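Local coordinates for protein uronate isomerase (Caulobacter crescentus, PDB 2Q01) that catalyses the reversible isomerisation of D-glucuronate to D-fructuronate and of D-galacturonate to D-tagaturonate in bacterial sugar-acid metabolism, at residues Y68-L73 with H106-F110; P96-R101 with A138-D143. One frame throughout, in Å; residues are numbered along the deposited sequence.

Contact 1: residues Y68-L73 with H106-F110; sequences YLFRML and HFYLF
Phe110 pushes its ring edge-on into helix 67-74, and the tight half of the contact is built round that edge. Its leading atom CZ stops 3.4 Å from the backbone O of Leu69, which lies near the ring plane, as does O of Tyr68, 3.9 Å from CE2. Carbon from the helix hems in the same end of the ring. The CD2 branch of Leu69 crosses at about a right angle and reaches CE2 at 3.7 Å, CD1 of Leu73 likewise comes crosswise to the edge at CZ, and the Met72 chain runs past the ring in the reverse direction, CB lying 3.7 Å from CE2. With CG anti to the carbonyl carbon (chi1 -60°), the Phe110 ring is directed at the helix.

Beyond the ring, Met72 folds back at chi2 and chi3, and this bend brings its methyl CE within 3.5 Å of Leu109 CG. Ala407 and Tyr410 of a second subunit pack on Met72 and Leu109 respectively, so this flank adjoins the subunit interface.

The looser side is at His106, which is partly exposed. Its CB lies 3.8 Å from Leu73 CD2, and its ring atom ND1, a little farther from the same methyl, is hydrogen-bonded to O of Val102. No hydrogen bond spans the two segments. The short 3-10 turn 107-110 is therefore held to the helix by apolar packing, supplemented by carbonyl oxygens facing the weakly positive rim of an aromatic ring, an attraction that is probably modest but favourable.

Contact 2: residues P96-R101 with A138-D143; sequences PREAWR and ADDYFD
The Phe142 ring carries Arg97 on one face, with CA 4.0 Å from the ring centroid and almost on its normal, a CH-pi contact. CB of Pro96 meets CZ of the ring, and Trp100 CB lies 3.6 Å from Phe142 CD2. The indole has the Phe142 backbone CA over one face and O of Ala138 at its edge, 3.2 Å from NE1; its five-membered ring and the Phe142 ring meet obliquely, planes at 53°.

Outside this core lie the charges. With CG anti to N (chi1 -159°), the Arg97 chain passes across Phe142, and its guanidinium takes Phe142 CD1 over one face and two carboxylates near its plane: NH1 to Asp143 OD1 at 2.6 Å, and NE to Asp139 OD2 by a weak, bent bond of 3.2 Å. That OD2 also sits above the Arg101 guanidinium, 3.1 Å from NE, a purely electrostatic pairing, while Glu98 occupies the opposite face. A leucine in place of Arg97 would probably leave Asp143 without its cross-helix cation and take from Asp139 one of its two. Helices 96-105 and 138-149 thus join through an aromatic core bordered by a salt-bridge network, whose two guanidinium groups probably favour an ionised Asp139.

Overall arrangement
Helix 96-105 links the two contacts: its first residues make contact 2, and the turn 106-110 of contact 1 follows its last. Between them Phe103, on the same helix, touches Leu69 and Leu73 of contact 1 and meets the Trp100 ring of contact 2. The centres are about 15 Å apart and the nearest atoms about 5 Å, so the contacts do not touch directly, and their segments alternate along the chain. Contact 1 is the inner one, about 21 Å from the chain centre against 29 Å, with the Met72 side chain about 7 Å from a bound potassium ion. Contact 1 also borders a second subunit; no other chain of the assembly touches contact 2.

Contact 1: residues Y68-L73 with H106-F110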
loop_
_atom_site.group_PDB
_atom_site.type_symbol
_atom_site.label_atom_id
_atom_site.label_comp_id
_atom_site.label_asym_id
_atom_site.label_seq_id
_atom_site.Cartn_x
_atom_site.Cartn_y
_atom_site.Cartn_z
ATOM N N TYR B 68 7.422 -22.956 -2.894
ATOM C CA TYR B 68 8.175 -21.795 -2.391
ATOM C C TYR B 68 9.663 -21.911 -2.719
ATOM O O TYR B 68 10.324 -20.909 -3.020
ATOM C CB TYR B 68 8.034 -21.666 -0.872
ATOM C CG TYR B 68 6.718 -21.115 -0.381
ATOM C CD1 TYR B 68 5.614 -21.949 -0.195
ATOM C CD2 TYR B 68 6.583 -19.761 -0.072
ATOM C CE1 TYR B 68 4.400 -21.447 0.267
ATOM C CE2 TYR B 68 5.375 -19.247 0.393
ATOM C CZ TYR B 68 4.288 -20.096 0.559
ATOM O OH TYR B 68 3.092 -19.597 1.020
ATOM N N LEU B 69 10.177 -23.139 -2.656
ATOM C CA LEU B 69 11.590 -23.404 -2.890
ATOM C C LEU B 69 11.951 -23.458 -4.366
ATOM O O LEU B 69 12.840 -22.725 -4.799
ATOM C CB LEU B 69 12.048 -24.678 -2.167
ATOM C CG LEU B 69 12.005 -24.662 -0.632
ATOM C CD1 LEU B 69 12.675 -25.903 -0.078
ATOM C CD2 LEU B 69 12.635 -23.401 -0.031
ATOM N N PHE B 70 11.269 -24.299 -5.144
ATOM C CA PHE B 70 11.637 -24.418 -6.556
ATOM C C PHE B 70 11.309 -23.205 -7.444
ATOM O O PHE B 70 11.930 -23.031 -8.485
ATOM C CB PHE B 70 11.280 -25.782 -7.196
ATOM C CG PHE B 70 9.806 -26.118 -7.238
ATOM C CD1 PHE B 70 9.308 -27.152 -6.452
ATOM C CD2 PHE B 70 8.938 -25.472 -8.118
ATOM C CE1 PHE B 70 7.959 -27.503 -6.499
ATOM C CE2 PHE B 70 7.584 -25.812 -8.168
ATOM C CZ PHE B 70 7.097 -26.830 -7.363
ATOM N N ARG B 71 10.350 -22.387 -7.024
ATOM C CA ARG B 71 10.127 -21.090 -7.654
ATOM C C ARG B 71 11.431 -20.310 -7.789
ATOM O O ARG B 71 11.878 -20.012 -8.898
ATOM C CB ARG B 71 9.107 -20.275 -6.855
ATOM C CG ARG B 71 7.680 -20.395 -7.365
ATOM C CD ARG B 71 6.723 -19.563 -6.527
ATOM N NE ARG B 71 7.131 -18.163 -6.458
ATOM C CZ ARG B 71 6.623 -17.198 -7.217
ATOM N NH1 ARG B 71 7.056 -15.951 -7.087
ATOM N NH2 ARG B 71 5.683 -17.479 -8.110
ATOM N N MET B 72 12.035 -19.982 -6.652
ATOM C CA MET B 72 13.290 -19.225 -6.624
ATOM C C MET B 72 14.342 -19.828 -7.533
ATOM O O MET B 72 15.018 -19.110 -8.265
ATOM C CB MET B 72 13.886 -19.160 -5.211
ATOM C CG MET B 72 13.598 -17.906 -4.398
ATOM S SD MET B 72 14.181 -16.304 -4.996
ATOM C CE MET B 72 15.624 -16.705 -5.948
ATOM N N LEU B 73 14.493 -21.147 -7.467
ATOM C CA LEU B 73 15.480 -21.821 -8.287
ATOM C C LEU B 73 15.107 -21.727 -9.764
ATOM O O LEU B 73 15.941 -21.321 -10.572
ATOM C CB LEU B 73 15.719 -23.260 -7.815
ATOM C CG LEU B 73 16.735 -23.373 -6.668
ATOM C CD1 LEU B 73 16.051 -23.457 -5.326
ATOM C CD2 LEU B 73 17.618 -24.583 -6.849
ATOM N N HIS B 106 22.454 -23.519 -4.290
ATOM C CA HIS B 106 21.641 -22.342 -4.564
ATOM C C HIS B 106 20.849 -21.879 -3.338
ATOM O O HIS B 106 19.941 -21.059 -3.458
ATOM C CB HIS B 106 20.696 -22.618 -5.734
ATOM C CG HIS B 106 21.386 -22.683 -7.059
ATOM N ND1 HIS B 106 21.599 -23.868 -7.729
ATOM C CD2 HIS B 106 21.914 -21.709 -7.836
ATOM C CE1 HIS B 106 22.225 -23.621 -8.867
ATOM N NE2 HIS B 106 22.430 -22.318 -8.955
ATOM N N PHE B 107 21.209 -22.395 -2.164
ATOM C CA PHE B 107 20.523 -22.059 -0.913
ATOM C C PHE B 107 20.715 -20.590 -0.511
ATOM O O PHE B 107 19.877 -20.027 0.188
ATOM C CB PHE B 107 20.951 -23.024 0.204
ATOM C CG PHE B 107 20.184 -22.865 1.492
ATOM C CD1 PHE B 107 18.789 -22.831 1.496
ATOM C CD2 PHE B 107 20.860 -22.759 2.708
ATOM C CE1 PHE B 107 18.078 -22.678 2.688
ATOM C CE2 PHE B 107 20.160 -22.614 3.905
ATOM C CZ PHE B 107 18.765 -22.576 3.894
ATOM N N TYR B 108 21.800 -19.973 -0.990
ATOM C CA TYR B 108 22.081 -18.538 -0.793
ATOM C C TYR B 108 20.985 -17.604 -1.344
ATOM O O TYR B 108 20.832 -16.475 -0.885
ATOM C CB TYR B 108 23.446 -18.172 -1.404
ATOM C CG TYR B 108 23.477 -18.157 -2.921
ATOM C CD1 TYR B 108 23.637 -19.337 -3.645
ATOM C CD2 TYR B 108 23.347 -16.963 -3.633
ATOM C CE1 TYR B 108 23.662 -19.332 -5.030
ATOM C CE2 TYR B 108 23.373 -16.949 -5.024
ATOM C CZ TYR B 108 23.526 -18.141 -5.714
ATOM O OH TYR B 108 23.553 -18.156 -7.087
ATOM N N LEU B 109 20.229 -18.091 -2.323
ATOM C CA LEU B 109 19.166 -17.300 -2.934
ATOM C C LEU B 109 18.124 -16.871 -1.904
ATOM O O LEU B 109 17.514 -15.809 -2.027
ATOM C CB LEU B 109 18.496 -18.084 -4.063
ATOM C CG LEU B 109 18.943 -17.741 -5.485
ATOM C CD1 LEU B 109 20.355 -17.174 -5.482
ATOM C CD2 LEU B 109 18.854 -18.963 -6.387
ATOM N N PHE B 110 17.929 -17.705 -0.888
ATOM C CA PHE B 110 16.879 -17.494 0.106
ATOM C C PHE B 110 17.233 -16.516 1.237
ATOM O O PHE B 110 16.482 -16.382 2.200
ATOM C CB PHE B 110 16.414 -18.843 0.657
ATOM C CG PHE B 110 15.863 -19.762 -0.399
ATOM C CD1 PHE B 110 16.661 -20.745 -0.975
ATOM C CD2 PHE B 110 14.546 -19.634 -0.828
ATOM C CE1 PHE B 110 16.155 -21.592 -1.958
ATOM C CE2 PHE B 110 14.030 -20.476 -1.808
ATOM C CZ PHE B 110 14.833 -21.456 -2.374
#

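Contact 2: residues P96-R101 with A138-D143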
loop_
_atom_site.group_PDB
_atom_site.type_symbol
_atom_site.label_atom_id
_atom_site.label_comp_id
_atom_site.label_asym_id
_atom_site.label_seq_id
_atom_site.Cartn_x
_atom_site.Cartn_y
_atom_site.Cartn_z
ATOM N N PRO B 96 18.083 -38.171 -6.588
ATOM C CA PRO B 96 17.655 -37.355 -5.442
ATOM C C PRO B 96 18.802 -36.632 -4.738
ATOM O O PRO B 96 18.611 -35.520 -4.247
ATOM C CB PRO B 96 17.026 -38.382 -4.496
ATOM C CG PRO B 96 16.531 -39.439 -5.387
ATOM C CD PRO B 96 17.557 -39.545 -6.482
ATOM N N ARG B 97 19.975 -37.262 -4.704
ATOM C CA ARG B 97 21.172 -36.666 -4.124
ATOM C C ARG B 97 21.639 -35.477 -4.956
ATOM O O ARG B 97 22.018 -34.441 -4.404
ATOM C CB ARG B 97 22.284 -37.709 -4.024
ATOM C CG ARG B 97 23.366 -37.389 -3.012
ATOM C CD ARG B 97 24.449 -38.449 -3.053
ATOM N NE ARG B 97 24.990 -38.716 -1.725
ATOM C CZ ARG B 97 24.563 -39.686 -0.921
ATOM N NH1 ARG B 97 25.117 -39.848 0.270
ATOM N NH2 ARG B 97 23.585 -40.498 -1.305
ATOM N N GLU B 98 21.598 -35.628 -6.278
ATOM C CA GLU B 98 21.987 -34.554 -7.191
ATOM C C GLU B 98 20.992 -33.396 -7.191
ATOM O O GLU B 98 21.388 -32.240 -7.334
ATOM C CB GLU B 98 22.204 -35.078 -8.617
ATOM C CG GLU B 98 23.559 -35.762 -8.845
ATOM C CD GLU B 98 24.762 -34.847 -8.602
ATOM O OE1 GLU B 98 25.782 -35.344 -8.083
ATOM O OE2 GLU B 98 24.698 -33.639 -8.926
ATOM N N ALA B 99 19.707 -33.715 -7.036
ATOM C CA ALA B 99 18.665 -32.701 -6.878
ATOM C C ALA B 99 18.923 -31.843 -5.640
ATOM O O ALA B 99 18.863 -30.613 -5.706
ATOM C CB ALA B 99 17.285 -33.353 -6.812
ATOM N N TRP B 100 19.235 -32.512 -4.528
ATOM C CA TRP B 100 19.602 -31.867 -3.272
ATOM C C TRP B 100 20.886 -31.043 -3.386
ATOM O O TRP B 100 20.998 -29.987 -2.769
ATOM C CB TRP B 100 19.751 -32.904 -2.160
ATOM C CG TRP B 100 20.011 -32.284 -0.825
ATOM C CD1 TRP B 100 21.222 -32.127 -0.210
ATOM C CD2 TRP B 100 19.039 -31.702 0.048
ATOM N NE1 TRP B 100 21.062 -31.488 0.996
ATOM C CE2 TRP B 100 19.731 -31.218 1.180
ATOM C CE3 TRP B 100 17.646 -31.545 -0.014
ATOM C CZ2 TRP B 100 19.078 -30.588 2.241
ATOM C CZ3 TRP B 100 16.998 -30.920 1.046
ATOM C CH2 TRP B 100 17.717 -30.451 2.156
ATOM N N ARG B 101 21.840 -31.537 -4.171
ATOM C CA ARG B 101 23.101 -30.843 -4.427
ATOM C C ARG B 101 22.895 -29.487 -5.111
ATOM O O ARG B 101 23.586 -28.520 -4.786
ATOM C CB ARG B 101 24.005 -31.718 -5.298
ATOM C CG ARG B 101 25.496 -31.573 -5.043
ATOM C CD ARG B 101 25.958 -32.564 -3.983
ATOM N NE ARG B 101 25.666 -33.947 -4.356
ATOM C CZ ARG B 101 26.503 -34.743 -5.013
ATOM N NH1 ARG B 101 27.700 -34.306 -5.382
ATOM N NH2 ARG B 101 26.139 -35.983 -5.305
ATOM N N ALA B 138 26.539 -30.373 1.386
ATOM C CA ALA B 138 25.321 -30.917 0.780
ATOM C C ALA B 138 25.078 -32.391 1.058
ATOM O O ALA B 138 23.994 -32.771 1.509
ATOM C CB ALA B 138 25.342 -30.676 -0.712
ATOM N N ASP B 139 26.090 -33.210 0.785
ATOM C CA ASP B 139 25.980 -34.663 0.902
ATOM C C ASP B 139 25.796 -35.119 2.345
ATOM O O ASP B 139 25.093 -36.095 2.604
ATOM C CB ASP B 139 27.198 -35.344 0.267
ATOM C CG ASP B 139 27.183 -35.267 -1.253
ATOM O OD1 ASP B 139 28.118 -34.672 -1.833
ATOM O OD2 ASP B 139 26.230 -35.795 -1.869
ATOM N N ASP B 140 26.423 -34.398 3.272
ATOM C CA ASP B 140 26.292 -34.685 4.693
ATOM C C ASP B 140 24.860 -34.439 5.159
ATOM O O ASP B 140 24.308 -35.250 5.897
ATOM C CB ASP B 140 27.289 -33.855 5.510
ATOM C CG ASP B 140 27.224 -34.159 7.000
ATOM O OD1 ASP B 140 27.347 -35.344 7.381
ATOM O OD2 ASP B 140 27.054 -33.206 7.790
ATOM N N TYR B 141 24.268 -33.330 4.707
ATOM C CA TYR B 141 22.859 -33.011 4.975
ATOM C C TYR B 141 21.906 -34.071 4.431
ATOM O O TYR B 141 20.989 -34.493 5.134
ATOM C CB TYR B 141 22.482 -31.663 4.365
ATOM C CG TYR B 141 22.423 -30.504 5.331
ATOM C CD1 TYR B 141 23.573 -29.791 5.670
ATOM C CD2 TYR B 141 21.209 -30.094 5.879
ATOM C CE1 TYR B 141 23.519 -28.710 6.547
ATOM C CE2 TYR B 141 21.146 -29.015 6.756
ATOM C CZ TYR B 141 22.304 -28.327 7.086
ATOM O OH TYR B 141 22.246 -27.258 7.951
ATOM N N PHE B 142 22.137 -34.499 3.187
ATOM C CA PHE B 142 21.235 -35.426 2.501
ATOM C C PHE B 142 21.065 -36.737 3.251
ATOM O O PHE B 142 19.957 -37.062 3.677
ATOM C CB PHE B 142 21.685 -35.697 1.056
ATOM C CG PHE B 142 20.713 -36.542 0.273
ATOM C CD1 PHE B 142 20.927 -37.908 0.105
ATOM C CD2 PHE B 142 19.568 -35.975 -0.280
ATOM C CE1 PHE B 142 20.017 -38.692 -0.607
ATOM C CE2 PHE B 142 18.660 -36.748 -0.998
ATOM C CZ PHE B 142 18.884 -38.109 -1.157
ATOM N N ASP B 143 22.164 -37.468 3.425
ATOM C CA ASP B 143 22.091 -38.805 4.014
ATOM C C ASP B 143 21.846 -38.826 5.525
ATOM O O ASP B 143 21.389 -39.839 6.050
ATOM C CB ASP B 143 23.284 -39.687 3.602
ATOM C CG ASP B 143 24.616 -38.967 3.688
ATOM O OD1 ASP B 143 25.422 -39.110 2.745
ATOM O OD2 ASP B 143 24.865 -38.259 4.687
#